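Local coordinates for oligopeptide-binding protein AppA (Bacillus subtilis, PDB 1XOC) that captures oligopeptides outside the cell membrane for uptake by an ABC-type permease that can replace the Opp system in sporulation and competence, at residues 44-47 / 48-52; 150-153 / 154-158; 174-177 / 178-181; 58-61 / 62-66. All coordinates share one frame; numbering follows the deposited sequence.

Interaction 1 (44-47 / 48-52); sequences ASTD and IENML. With ZN (zinc ion), chain O.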
ATOM      1  N   ALA A  44      -0.724   7.308  -1.104  1.00 30.59           N
ATOM      2  CA  ALA A  44      -0.905   8.748  -1.029  1.00 30.07           C
ATOM      3  C   ALA A  44      -2.390   9.080  -0.932  1.00 29.44           C
ATOM      4  O   ALA A  44      -2.814   9.937  -0.141  1.00 30.67           O
ATOM      5  CB  ALA A  44      -0.273   9.410  -2.240  1.00 29.97           C
ATOM      6  N   SER A  45      -3.198   8.442  -1.776  1.00 29.30           N
ATOM      7  CA  SER A  45      -4.664   8.569  -1.685  1.00 28.17           C
ATOM      8  C   SER A  45      -5.133   8.136  -0.318  1.00 28.98           C
ATOM      9  O   SER A  45      -5.916   8.827   0.308  1.00 29.54           O
ATOM     10  CB  SER A  45      -5.358   7.788  -2.807  1.00 28.25           C
ATOM     11  OG  SER A  45      -4.933   8.226  -4.127  1.00 28.91           O
ATOM     12  N   THR A  46      -4.623   7.027   0.144  1.00 30.56           N
ATOM     13  CA  THR A  46      -5.082   6.484   1.410  1.00 30.65           C
ATOM     14  C   THR A  46      -4.737   7.438   2.581  1.00 31.32           C
ATOM     15  O   THR A  46      -5.510   7.581   3.539  1.00 29.58           O
ATOM     16  CB  THR A  46      -4.544   5.066   1.642  1.00 31.69           C
ATOM     17  OG1 THR A  46      -5.010   4.208   0.594  1.00 35.01           O
ATOM     18  CG2 THR A  46      -5.032   4.458   2.944  1.00 32.15           C
ATOM     19  N   ASP A  47      -3.575   8.081   2.532  1.00 30.66           N
ATOM     20  CA  ASP A  47      -3.211   9.064   3.565  1.00 30.38           C
ATOM     21  C   ASP A  47      -4.280  10.154   3.717  1.00 30.29           C
ATOM     22  O   ASP A  47      -4.621  10.549   4.856  1.00 31.94           O
ATOM     23  CB  ASP A  47      -1.888   9.771   3.248  1.00 31.87           C
ATOM     24  CG  ASP A  47      -0.656   8.928   3.522  1.00 33.90           C
ATOM     25  OD1 ASP A  47      -0.700   7.949   4.323  1.00 34.11           O
ATOM     26  OD2 ASP A  47       0.379   9.346   2.942  1.00 36.04           O
ATOM     27  N   ILE A  48      -4.773  10.675   2.603  1.00 29.02           N
ATOM     28  CA  ILE A  48      -5.757  11.746   2.679  1.00 28.73           C
ATOM     29  C   ILE A  48      -7.124  11.180   3.151  1.00 29.16           C
ATOM     30  O   ILE A  48      -7.818  11.800   3.977  1.00 28.88           O
ATOM     31  CB  ILE A  48      -5.857  12.444   1.349  1.00 28.08           C
ATOM     32  CG1 ILE A  48      -4.486  12.953   0.928  1.00 30.96           C
ATOM     33  CG2 ILE A  48      -6.885  13.580   1.427  1.00 28.88           C
ATOM     34  CD1 ILE A  48      -3.920  14.021   1.770  1.00 32.40           C
ATOM     35  N   GLU A  49      -7.518  10.021   2.605  1.00 29.78           N
ATOM     36  CA  GLU A  49      -8.761   9.367   3.001  1.00 29.58           C
ATOM     37  C   GLU A  49      -8.875   9.167   4.513  1.00 30.17           C
ATOM     38  O   GLU A  49      -9.930   9.378   5.104  1.00 29.56           O
ATOM     39  CB  GLU A  49      -8.854   7.990   2.312  1.00 30.21           C
ATOM     40  CG  GLU A  49      -9.086   8.078   0.817  1.00 31.05           C
ATOM     41  CD  GLU A  49      -8.872   6.758   0.101  1.00 33.06           C
ATOM     42  OE1 GLU A  49      -8.592   5.748   0.762  1.00 32.31           O
ATOM     43  OE2 GLU A  49      -8.986   6.709  -1.146  1.00 31.30           O
ATOM     44  N   ASN A  50      -7.767   8.800   5.129  1.00 29.41           N
ATOM     45  CA  ASN A  50      -7.781   8.546   6.580  1.00 29.60           C
ATOM     46  C   ASN A  50      -7.925   9.815   7.414  1.00 30.09           C
ATOM     47  O   ASN A  50      -8.230   9.726   8.616  1.00 31.93           O
ATOM     48  CB  ASN A  50      -6.594   7.680   6.999  1.00 31.19           C
ATOM     49  CG  ASN A  50      -6.862   6.216   6.715  1.00 35.53           C
ATOM     50  OD1 ASN A  50      -6.787   5.757   5.575  1.00 40.39           O
ATOM     51  ND2 ASN A  50      -7.276   5.507   7.729  1.00 35.74           N
ATOM     52  N   MET A  51      -7.710  10.988   6.817  1.00 28.94           N
ATOM     53  CA  MET A  51      -7.978  12.275   7.473  1.00 28.71           C
ATOM     54  C   MET A  51      -9.375  12.770   7.196  1.00 28.94           C
ATOM     55  O   MET A  51      -9.988  13.410   8.041  1.00 29.23           O
ATOM     56  CB  MET A  51      -6.944  13.336   7.064  1.00 29.64           C
ATOM     57  CG  MET A  51      -5.604  13.059   7.694  1.00 28.85           C
ATOM     58  SD  MET A  51      -4.336  14.317   7.419  1.00 31.53           S
ATOM     59  CE  MET A  51      -3.992  14.037   5.696  1.00 32.14           C
ATOM     60  N   LEU A  52      -9.871  12.541   5.973  1.00 28.97           N
ATOM     61  CA  LEU A  52     -11.221  13.033   5.584  1.00 28.85           C
ATOM     62  C   LEU A  52     -12.413  12.232   6.097  1.00 28.40           C
ATOM     63  O   LEU A  52     -13.494  12.801   6.268  1.00 28.30           O
ATOM     64  CB  LEU A  52     -11.367  13.092   4.051  1.00 27.81           C
ATOM     65  CG  LEU A  52     -10.503  14.073   3.271  1.00 29.90           C
ATOM     66  CD1 LEU A  52     -10.559  13.848   1.798  1.00 30.95           C
ATOM     67  CD2 LEU A  52     -10.945  15.446   3.644  1.00 31.97           C
TER
HETATM   68 ZN    ZN O 533       2.287   8.261   3.672  1.00 88.06          ZN
HETATM   69  O   HOH W   1       4.579   8.996   4.015  0.50 39.13           O
HETATM   70  O   HOH W   2       2.863  10.435   4.406  0.50 34.84           O
HETATM   71  O   HOH W   3       2.231   7.012   1.859  0.50 32.12           O
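Helix 43-52, which borders the peptide site through Thr46, carries the contact, and Glu49 meets Ser45 and Thr46 on its preceding turn. The backbone evidence is the bond from Glu49 N to Ser45 O, 3.0 Å long and nearly straight at 173°, followed by Asn50 N to Thr46 O at 3.0 Å; the step from Ile48 N to Ala44 O is weak at 3.5 Å. The side chain of Glu49 leaves with CG beside its own backbone N (chi1 -70°) and runs back along the helix, so that CG lies 3.3 Å from Ser45 O and OE1 comes within 3.6 Å of Thr46 CA. Its other oxygen, OE2, is held by Ser40 OG and Asn36 N, while the hydroxyls of Ser45 and Thr46 turn to Asp42. With an alanine here in place of Glu49, Ser40 OG and Asn36 N would probably lose this acceptor, weakening the tie between the helix and the preceding loop. The carboxylate of Asp47 has two protein partners: OD1 forms a salt bridge with Arg508, and OD2 is hydrogen-bonded to Tyr219 OH of strand 216-221. Met51 folds its methyl CE to 3.6 Å from Asp47 O. OD2 of Asp47 also binds a zinc ion at 2.3 Å, alongside three waters.

Interaction 2 (150-153 / 154-158); sequences NNAL and DSTAI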
ATOM      1  N   ASN A 150     -11.028  -7.986   9.679  1.00 30.30           N
ATOM      2  CA  ASN A 150      -9.680  -7.501   9.993  1.00 30.20           C
ATOM      3  C   ASN A 150      -9.171  -6.513   8.977  1.00 30.89           C
ATOM      4  O   ASN A 150      -8.215  -5.796   9.241  1.00 33.20           O
ATOM      5  CB  ASN A 150      -8.689  -8.659  10.167  1.00 31.19           C
ATOM      6  CG  ASN A 150      -8.986  -9.492  11.382  1.00 32.24           C
ATOM      7  OD1 ASN A 150      -8.655  -9.101  12.505  1.00 32.22           O
ATOM      8  ND2 ASN A 150      -9.612 -10.650  11.177  1.00 30.52           N
ATOM      9  N   ASN A 151      -9.812  -6.480   7.827  1.00 30.72           N
ATOM     10  CA  ASN A 151      -9.383  -5.549   6.760  1.00 31.40           C
ATOM     11  C   ASN A 151     -10.499  -4.674   6.177  1.00 30.84           C
ATOM     12  O   ASN A 151     -10.316  -3.472   6.007  1.00 33.49           O
ATOM     13  CB  ASN A 151      -8.641  -6.303   5.649  1.00 31.91           C
ATOM     14  CG  ASN A 151      -7.228  -6.683   6.025  1.00 37.19           C
ATOM     15  OD1 ASN A 151      -6.552  -5.988   6.797  1.00 44.86           O
ATOM     16  ND2 ASN A 151      -6.751  -7.811   5.467  1.00 41.28           N
ATOM     17  N   ALA A 152     -11.661  -5.248   5.883  1.00 29.64           N
ATOM     18  CA  ALA A 152     -12.727  -4.480   5.256  1.00 29.80           C
ATOM     19  C   ALA A 152     -13.213  -3.380   6.172  1.00 29.40           C
ATOM     20  O   ALA A 152     -13.422  -2.237   5.744  1.00 28.90           O
ATOM     21  CB  ALA A 152     -13.915  -5.349   4.798  1.00 30.57           C
ATOM     22  N   LEU A 153     -13.412  -3.707   7.449  1.00 29.57           N
ATOM     23  CA  LEU A 153     -13.963  -2.740   8.412  1.00 29.24           C
ATOM     24  C   LEU A 153     -13.079  -1.514   8.640  1.00 29.60           C
ATOM     25  O   LEU A 153     -13.603  -0.424   8.941  1.00 31.01           O
ATOM     26  CB  LEU A 153     -14.282  -3.435   9.767  1.00 28.69           C
ATOM     27  CG  LEU A 153     -15.418  -4.418   9.644  1.00 28.40           C
ATOM     28  CD1 LEU A 153     -15.596  -5.124  10.990  1.00 29.20           C
ATOM     29  CD2 LEU A 153     -16.701  -3.811   9.228  1.00 30.25           C
ATOM     30  N   ASP A 154     -11.765  -1.670   8.571  1.00 30.64           N
ATOM     31  CA  ASP A 154     -10.901  -0.519   8.844  1.00 31.38           C
ATOM     32  C   ASP A 154     -10.468   0.155   7.551  1.00 31.71           C
ATOM     33  O   ASP A 154      -9.876   1.220   7.617  1.00 33.05           O
ATOM     34  CB  ASP A 154      -9.695  -0.818   9.713  1.00 34.63           C
ATOM     35  CG  ASP A 154      -8.818  -1.864   9.171  1.00 36.76           C
ATOM     36  OD1 ASP A 154      -7.755  -2.113   9.806  1.00 45.37           O
ATOM     37  OD2 ASP A 154      -9.165  -2.507   8.165  1.00 42.85           O
ATOM     38  N   SER A 155     -10.744  -0.478   6.419  1.00 31.35           N
ATOM     39  CA  SER A 155     -10.329   0.055   5.089  1.00 31.60           C
ATOM     40  C   SER A 155     -11.396   0.808   4.347  1.00 32.20           C
ATOM     41  O   SER A 155     -11.088   1.530   3.370  1.00 34.07           O
ATOM     42  CB  SER A 155      -9.871  -1.097   4.215  1.00 32.88           C
ATOM     43  OG  SER A 155      -8.787  -1.763   4.822  1.00 35.53           O
ATOM     44  N   THR A 156     -12.643   0.675   4.795  1.00 30.13           N
ATOM     45  CA  THR A 156     -13.787   1.200   4.088  1.00 29.38           C
ATOM     46  C   THR A 156     -14.267   2.536   4.672  1.00 29.81           C
ATOM     47  O   THR A 156     -14.927   2.586   5.714  1.00 30.08           O
ATOM     48  CB  THR A 156     -14.933   0.216   4.038  1.00 28.71           C
ATOM     49  OG1 THR A 156     -14.433  -1.052   3.601  1.00 28.15           O
ATOM     50  CG2 THR A 156     -16.073   0.689   3.083  1.00 30.47           C
ATOM     51  N   ALA A 157     -13.900   3.609   3.973  1.00 28.85           N
ATOM     52  CA  ALA A 157     -14.338   4.959   4.343  1.00 29.61           C
ATOM     53  C   ALA A 157     -15.817   5.124   4.117  1.00 29.92           C
ATOM     54  O   ALA A 157     -16.295   4.838   3.022  1.00 30.85           O
ATOM     55  CB  ALA A 157     -13.592   6.015   3.516  1.00 30.09           C
ATOM     56  N   ILE A 158     -16.541   5.624   5.137  1.00 28.50           N
ATOM     57  CA  ILE A 158     -17.984   5.753   5.048  1.00 28.56           C
ATOM     58  C   ILE A 158     -18.349   7.027   4.251  1.00 29.49           C
ATOM     59  O   ILE A 158     -17.980   8.170   4.607  1.00 28.81           O
ATOM     60  CB  ILE A 158     -18.660   5.705   6.473  1.00 28.85           C
ATOM     61  CG1 ILE A 158     -18.290   4.422   7.226  1.00 28.70           C
ATOM     62  CG2 ILE A 158     -20.131   5.841   6.324  1.00 30.61           C
ATOM     63  CD1 ILE A 158     -18.516   3.155   6.485  1.00 26.96           C
TER
HETATM   64  O   HOH W   4     -15.603   0.931   7.669  1.00 15.45           O
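Ser155 and Thr156 turn their hydroxyls back onto the carbonyls of Asn151 and Ala152 at the C-terminal end of helix 147-155. Ser155 OG donates to Asn151 O at 2.6 Å, tilted 30° from the carbonyl plane, and Thr156 OG1, which also bonds to Tyr123 OH, donates to Ala152 O at 2.6 Å. Both oxygens lie beside their own backbone N (chi1 -60° in Ser155), which directs them toward the preceding turn. Ala152 O takes a second bond, from Ser155 N at 3.3 Å; the amide and the Thr156 hydroxyl reach it from opposite faces of its plane. Meanwhile the regular amide bonds fade, those from Ser155 N to Asn151 O and from Thr156 N to Ala152 O being weak, and Thr156 is the first residue to leave helical angles. The hydroxyls therefore supplement the backbone pairing where the helix stops. Water 4 continues the closure by donating to Leu153 O at 2.7 Å and to Thr156 O at 2.6 Å.

Asp154 has CG between its backbone N and carbonyl carbon (chi1 57°), which folds OD2 to 2.6 Å from Asn151 O. Asp154 OD1, also bonded to Thr59 OG1, and Asn151 OD1, whose amide ND2 bonds to Asn147 OD1 one turn earlier, both hold the backbone of the bound peptide, so this end of the helix lines the peptide site. Leu153 packs between Tyr107 of helix 100-108, Ile73 of strand 65-76 and Thr57 of strand 57-59, whereas Ile158 reaches Leu69 on strand 65-76.

Interaction 3 (174-177 / 178-181); sequences ENEF and NRKK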
ATOM      1  N   GLU A 174     -15.472   8.522 -11.336  1.00 31.04           N
ATOM      2  CA  GLU A 174     -15.231   9.786 -12.000  1.00 31.42           C
ATOM      3  C   GLU A 174     -15.862  10.998 -11.299  1.00 30.71           C
ATOM      4  O   GLU A 174     -15.536  12.119 -11.633  1.00 31.16           O
ATOM      5  CB  GLU A 174     -15.710   9.707 -13.446  1.00 31.50           C
ATOM      6  CG  GLU A 174     -17.181   9.435 -13.607  1.00 34.57           C
ATOM      7  CD  GLU A 174     -17.594   9.162 -15.065  1.00 37.29           C
ATOM      8  OE1 GLU A 174     -17.241   8.070 -15.592  1.00 46.12           O
ATOM      9  OE2 GLU A 174     -18.312  10.007 -15.670  1.00 44.91           O
ATOM     10  N   ASN A 175     -16.705  10.792 -10.295  1.00 29.71           N
ATOM     11  CA  ASN A 175     -17.447  11.909  -9.723  1.00 29.67           C
ATOM     12  C   ASN A 175     -16.523  12.927  -9.049  1.00 29.19           C
ATOM     13  O   ASN A 175     -15.557  12.561  -8.388  1.00 29.68           O
ATOM     14  CB  ASN A 175     -18.473  11.365  -8.722  1.00 29.16           C
ATOM     15  CG  ASN A 175     -19.579  12.349  -8.420  1.00 29.67           C
ATOM     16  OD1 ASN A 175     -20.641  12.350  -9.092  1.00 30.65           O
ATOM     17  ND2 ASN A 175     -19.367  13.163  -7.376  1.00 26.19           N
ATOM     18  N   GLU A 176     -16.828  14.221  -9.211  1.00 30.52           N
ATOM     19  CA  GLU A 176     -16.029  15.297  -8.586  1.00 29.88           C
ATOM     20  C   GLU A 176     -15.924  15.203  -7.046  1.00 29.36           C
ATOM     21  O   GLU A 176     -15.001  15.740  -6.436  1.00 28.75           O
ATOM     22  CB  GLU A 176     -16.600  16.669  -8.995  1.00 31.19           C
ATOM     23  CG  GLU A 176     -15.746  17.859  -8.512  1.00 34.09           C
ATOM     24  CD  GLU A 176     -14.383  17.947  -9.199  1.00 39.83           C
ATOM     25  OE1 GLU A 176     -14.369  18.111 -10.443  1.00 42.92           O
ATOM     26  OE2 GLU A 176     -13.330  17.904  -8.514  1.00 40.08           O
ATOM     27  N   PHE A 177     -16.876  14.527  -6.432  1.00 28.87           N
ATOM     28  CA  PHE A 177     -16.799  14.239  -5.017  1.00 29.13           C
ATOM     29  C   PHE A 177     -15.425  13.692  -4.637  1.00 28.96           C
ATOM     30  O   PHE A 177     -14.893  13.980  -3.549  1.00 28.12           O
ATOM     31  CB  PHE A 177     -17.875  13.214  -4.644  1.00 29.46           C
ATOM     32  CG  PHE A 177     -17.859  12.782  -3.180  1.00 30.21           C
ATOM     33  CD1 PHE A 177     -16.978  11.821  -2.727  1.00 30.80           C
ATOM     34  CD2 PHE A 177     -18.736  13.361  -2.256  1.00 30.10           C
ATOM     35  CE1 PHE A 177     -16.973  11.425  -1.394  1.00 29.66           C
ATOM     36  CE2 PHE A 177     -18.725  12.960  -0.944  1.00 30.79           C
ATOM     37  CZ  PHE A 177     -17.847  12.020  -0.515  1.00 30.53           C
ATOM     38  N   ASN A 178     -14.869  12.858  -5.504  1.00 28.11           N
ATOM     39  CA  ASN A 178     -13.669  12.083  -5.103  1.00 29.12           C
ATOM     40  C   ASN A 178     -12.375  12.901  -5.194  1.00 29.66           C
ATOM     41  O   ASN A 178     -11.346  12.442  -4.769  1.00 28.75           O
ATOM     42  CB  ASN A 178     -13.543  10.844  -6.007  1.00 28.38           C
ATOM     43  CG  ASN A 178     -14.709   9.886  -5.844  1.00 30.38           C
ATOM     44  OD1 ASN A 178     -15.146   9.625  -4.739  1.00 30.37           O
ATOM     45  ND2 ASN A 178     -15.224   9.380  -6.952  1.00 32.51           N
ATOM     46  N   ARG A 179     -12.455  14.093  -5.776  1.00 29.65           N
ATOM     47  CA  ARG A 179     -11.273  14.906  -5.976  1.00 30.16           C
ATOM     48  C   ARG A 179     -11.368  16.275  -5.332  1.00 30.93           C
ATOM     49  O   ARG A 179     -10.574  16.597  -4.477  1.00 33.58           O
ATOM     50  CB  ARG A 179     -10.956  15.056  -7.462  1.00 29.93           C
ATOM     51  CG  ARG A 179     -10.593  13.768  -8.140  1.00 31.56           C
ATOM     52  CD  ARG A 179     -10.356  13.883  -9.636  1.00 32.37           C
ATOM     53  NE  ARG A 179     -11.275  14.824 -10.254  1.00 38.28           N
ATOM     54  CZ  ARG A 179     -12.474  14.513 -10.704  1.00 39.00           C
ATOM     55  NH1 ARG A 179     -12.919  13.277 -10.607  1.00 40.59           N
ATOM     56  NH2 ARG A 179     -13.236  15.444 -11.252  1.00 38.05           N
ATOM     57  N   LYS A 180     -12.352  17.073  -5.738  1.00 30.59           N
ATOM     58  CA  LYS A 180     -12.387  18.411  -5.138  0.50 30.29           C
ATOM     59  C   LYS A 180     -13.675  18.809  -4.437  1.00 30.21           C
ATOM     60  O   LYS A 180     -13.697  19.870  -3.855  1.00 31.28           O
ATOM     61  CB  LYS A 180     -11.898  19.467  -6.142  0.50 29.68           C
ATOM     62  CG  LYS A 180     -10.372  19.422  -6.391  0.50 29.27           C
ATOM     63  CD  LYS A 180      -9.886  20.268  -7.571  0.50 30.68           C
ATOM     64  CE  LYS A 180      -8.409  20.015  -7.869  0.50 28.29           C
ATOM     65  NZ  LYS A 180      -8.218  18.756  -8.596  0.50 27.59           N
ATOM     66  N   LYS A 181     -14.575  17.865  -4.213  1.00 30.98           N
ATOM     67  CA  LYS A 181     -15.683  18.102  -3.313  1.00 31.24           C
ATOM     68  C   LYS A 181     -15.940  16.979  -2.317  1.00 30.68           C
ATOM     69  O   LYS A 181     -17.077  16.629  -2.084  1.00 30.88           O
ATOM     70  CB  LYS A 181     -16.958  18.378  -4.101  1.00 30.94           C
ATOM     71  CG  LYS A 181     -16.867  19.627  -4.942  1.00 34.88           C
ATOM     72  CD  LYS A 181     -18.234  20.186  -5.214  1.00 35.78           C
ATOM     73  CE  LYS A 181     -18.929  19.367  -6.253  1.00 41.77           C
ATOM     74  NZ  LYS A 181     -20.418  19.452  -6.131  1.00 44.76           N
TER
HETATM   75  O   HOH W   5     -11.092  17.786  -9.999  1.00 33.13           O
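Bends in two side chains bring Glu176 and Arg179 together: Glu176 turns at chi2 (68°) after starting with CG opposite its backbone N, and Arg179 turns at chi3 (-37°). The two side chains cross at about a right angle, and the carboxylate and guanidinium planes are 71° apart, with a salt bridge of 3.0 Å from Glu176 OE1 to Arg179 NH2. This is a single-oxygen contact rather than a flat, two-pronged pairing. The other terminal nitrogen, Arg179 NH1, donates to Glu174 O at 3.0 Å; that oxygen lies in the guanidinium plane, although the nitrogen stands above the carbonyl plane. Water 5 donates to Glu176 OE2 at 2.7 Å and accepts from Arg179 NE at 3.0 Å. A leucine in place of Arg179 would probably leave Glu176 OE1 without its charged mate and Glu174 O without this donor, setting the carboxylate freer to turn.

The backbone is gathered on one acceptor, Glu176 O, which receives Arg179 N, Lys180 N at 3.0 Å and Lys181 N at 3.1 Å. On the buried side, Asn178 OD1 sits at the edge of the Phe177 ring, 3.5 Å from CD1, and bonds to Asn36 ND2; the ring itself packs on Ile163 and Leu164 of helix 161-164. Asn178 N closes back on Asn175 O at 3.0 Å, as is characteristic of a compact turn with 3-10 character, here within the loop that links helix 161-164 to strand 188-194.

Interaction 4 (58-61 / 62-66); sequences KTDE and KLNVK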
ATOM      1  N   LYS A  58     -10.429   0.632  13.388  1.00 30.20           N
ATOM      2  CA  LYS A  58      -9.122   1.221  13.160  1.00 31.73           C
ATOM      3  C   LYS A  58      -8.092   0.281  13.748  1.00 31.62           C
ATOM      4  O   LYS A  58      -8.262  -0.204  14.868  1.00 31.46           O
ATOM      5  CB  LYS A  58      -9.054   2.582  13.861  1.00 33.30           C
ATOM      6  CG  LYS A  58      -7.787   3.341  13.748  1.00 36.31           C
ATOM      7  CD  LYS A  58      -7.854   4.616  14.630  1.00 38.12           C
ATOM      8  CE  LYS A  58      -8.433   5.815  13.924  1.00 43.31           C
ATOM      9  NZ  LYS A  58      -8.560   7.006  14.858  1.00 42.17           N
ATOM     10  N   THR A  59      -7.035  -0.002  13.005  1.00 31.58           N
ATOM     11  CA  THR A  59      -5.967  -0.858  13.486  1.00 31.35           C
ATOM     12  C   THR A  59      -4.893   0.025  14.097  1.00 31.46           C
ATOM     13  O   THR A  59      -4.399   0.981  13.453  1.00 31.27           O
ATOM     14  CB  THR A  59      -5.437  -1.802  12.385  1.00 31.79           C
ATOM     15  OG1 THR A  59      -6.478  -2.725  12.030  1.00 33.26           O
ATOM     16  CG2 THR A  59      -4.234  -2.564  12.813  1.00 31.95           C
ATOM     17  N   ASP A  60      -4.582  -0.243  15.364  1.00 31.34           N
ATOM     18  CA  ASP A  60      -3.701   0.623  16.111  1.00 32.78           C
ATOM     19  C   ASP A  60      -2.225   0.310  15.878  1.00 31.52           C
ATOM     20  O   ASP A  60      -1.875  -0.550  15.050  1.00 30.57           O
ATOM     21  CB  ASP A  60      -4.094   0.654  17.586  1.00 32.65           C
ATOM     22  CG  ASP A  60      -3.710  -0.575  18.319  1.00 32.79           C
ATOM     23  OD1 ASP A  60      -3.004  -1.426  17.745  1.00 31.37           O
ATOM     24  OD2 ASP A  60      -4.081  -0.715  19.525  1.00 35.70           O
ATOM     25  N   GLU A  61      -1.362   1.063  16.556  1.00 32.87           N
ATOM     26  CA  GLU A  61       0.086   0.939  16.343  1.00 34.40           C
ATOM     27  C   GLU A  61       0.684  -0.409  16.745  1.00 35.86           C
ATOM     28  O   GLU A  61       1.798  -0.744  16.331  1.00 36.63           O
ATOM     29  CB  GLU A  61       0.837   2.083  17.024  1.00 35.56           C
ATOM     30  CG  GLU A  61       0.918   2.005  18.531  1.00 36.88           C
ATOM     31  CD  GLU A  61      -0.356   2.423  19.266  1.00 39.47           C
ATOM     32  OE1 GLU A  61      -0.315   2.411  20.511  1.00 41.81           O
ATOM     33  OE2 GLU A  61      -1.384   2.777  18.638  1.00 37.96           O
ATOM     34  N   LYS A  62      -0.062  -1.192  17.531  1.00 35.88           N
ATOM     35  CA  LYS A  62       0.303  -2.581  17.852  1.00 36.32           C
ATOM     36  C   LYS A  62      -0.370  -3.602  16.917  1.00 35.18           C
ATOM     37  O   LYS A  62      -0.199  -4.808  17.065  1.00 33.74           O
ATOM     38  CB  LYS A  62      -0.020  -2.892  19.307  1.00 36.72           C
ATOM     39  CG  LYS A  62       0.519  -1.851  20.275  1.00 38.74           C
ATOM     40  CD  LYS A  62       0.643  -2.417  21.677  1.00 40.28           C
ATOM     41  CE  LYS A  62       1.943  -3.242  21.869  1.00 43.93           C
ATOM     42  NZ  LYS A  62       2.002  -4.055  23.153  1.00 43.75           N
ATOM     43  N   LEU A  63      -1.094  -3.103  15.925  1.00 34.38           N
ATOM     44  CA  LEU A  63      -1.756  -3.893  14.906  1.00 35.11           C
ATOM     45  C   LEU A  63      -2.955  -4.672  15.463  1.00 35.09           C
ATOM     46  O   LEU A  63      -3.309  -5.768  14.994  1.00 35.12           O
ATOM     47  CB  LEU A  63      -0.757  -4.764  14.127  1.00 35.85           C
ATOM     48  CG  LEU A  63       0.433  -3.937  13.577  1.00 36.64           C
ATOM     49  CD1 LEU A  63       1.406  -4.840  12.853  1.00 38.19           C
ATOM     50  CD2 LEU A  63       0.006  -2.753  12.700  1.00 37.36           C
ATOM     51  N   ASN A  64      -3.595  -4.062  16.464  1.00 33.39           N
ATOM     52  CA  ASN A  64      -4.842  -4.570  17.014  1.00 33.00           C
ATOM     53  C   ASN A  64      -6.021  -3.800  16.454  1.00 31.67           C
ATOM     54  O   ASN A  64      -5.942  -2.587  16.278  1.00 30.01           O
ATOM     55  CB  ASN A  64      -4.831  -4.456  18.537  1.00 33.14           C
ATOM     56  CG  ASN A  64      -3.748  -5.290  19.167  1.00 35.38           C
ATOM     57  OD1 ASN A  64      -3.544  -6.433  18.788  1.00 35.64           O
ATOM     58  ND2 ASN A  64      -3.030  -4.709  20.102  1.00 36.56           N
ATOM     59  N   VAL A  65      -7.115  -4.502  16.172  1.00 29.91           N
ATOM     60  CA  VAL A  65      -8.333  -3.865  15.688  1.00 30.49           C
ATOM     61  C   VAL A  65      -9.091  -3.239  16.860  1.00 30.05           C
ATOM     62  O   VAL A  65      -9.350  -3.909  17.869  1.00 30.50           O
ATOM     63  CB  VAL A  65      -9.228  -4.876  14.964  1.00 31.40           C
ATOM     64  CG1 VAL A  65     -10.532  -4.263  14.541  1.00 30.36           C
ATOM     65  CG2 VAL A  65      -8.515  -5.471  13.776  1.00 31.81           C
ATOM     66  N   LYS A  66      -9.408  -1.966  16.739  1.00 29.91           N
ATOM     67  CA  LYS A  66     -10.156  -1.195  17.728  1.00 30.25           C
ATOM     68  C   LYS A  66     -11.408  -0.626  17.101  1.00 29.86           C
ATOM     69  O   LYS A  66     -11.426  -0.340  15.931  1.00 28.95           O
ATOM     70  CB  LYS A  66      -9.297  -0.015  18.218  1.00 30.95           C
ATOM     71  CG  LYS A  66      -7.986  -0.427  18.824  1.00 34.48           C
ATOM     72  CD  LYS A  66      -8.215  -1.274  20.046  1.00 36.53           C
ATOM     73  CE  LYS A  66      -6.953  -1.596  20.822  1.00 39.27           C
ATOM     74  NZ  LYS A  66      -7.168  -2.603  21.911  1.00 42.53           N
TER
HETATM   75  O   HOH W   6      -3.702  -2.410  21.283  1.00 38.66           O
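Asp60 is the polar centre of the beta hairpin, with OD1 accepting two backbone amides from the returning arm: Lys62 N at 3.0 Å and Asn64 N at 3.0 Å. They approach from opposite faces of the carboxylate plane, 57° and 46° out of it, so the oxygen is gripped between them. The carboxylate reaches this place because CG stands between the backbone N and the carbonyl carbon (chi1 75°). OD2 receives a short bond of 2.5 Å from water 6, which in turn accepts from Asn64 ND2 and bridges the two side chains. Lys66 brings CE beside OD2, but its NZ remains beyond salt-bridge distance.

Backbone groups of the hairpin are paired in order. Lys58 and Lys66 form an antiparallel hydrogen-bonded pair, Lys58 N giving to Lys66 O at 2.9 Å and Lys66 N to Lys58 O at 2.8 Å. Asp60 N donates to Asn64 O at 2.9 Å, and the same oxygen receives a CA-H contact from Thr59. Leu63 N to Asp60 O, 2.8 Å, closes the type I turn from Asp60 to Leu63. Among the remaining polar ends, Lys58 NZ is held by Asn512 OD1, Thr59 O by His505 NE2 and Thr59 OG1 by Asp154 OD1.

Thr59 and Val65 form the non-hydrogen-bonded pair, and CG2 of Val65 touches Thr59 OG1. Strand 57-59 is an outermost strand of a five-stranded antiparallel sheet, joined here to strand 65-76; Val65 meets Tyr149 and Asn150 of helix 147-155, and Thr59 packs against the bound peptide.

Along the chain the four contacts follow in series, none nested or crossed: interaction 1 (44-52), interaction 4 (58-66), interaction 2 (150-158), interaction 3 (174-181). Interaction 1 lies within a helix, interaction 4 closes the hairpin just after it, interaction 2 ends helix 147-155, and interaction 3 closes a turn before strand 188-194. Only interactions 2 and 4 touch, chiefly through Asp154 and Thr59, which ties helix 147-155 to the edge strand beside the peptide. Interaction 1 centres about 13 Å from interaction 2 and about 14 Å from interaction 3; Asn36 bonds to residues of both 1 and 3, whereas interactions 3 and 4 centre about 29 Å apart.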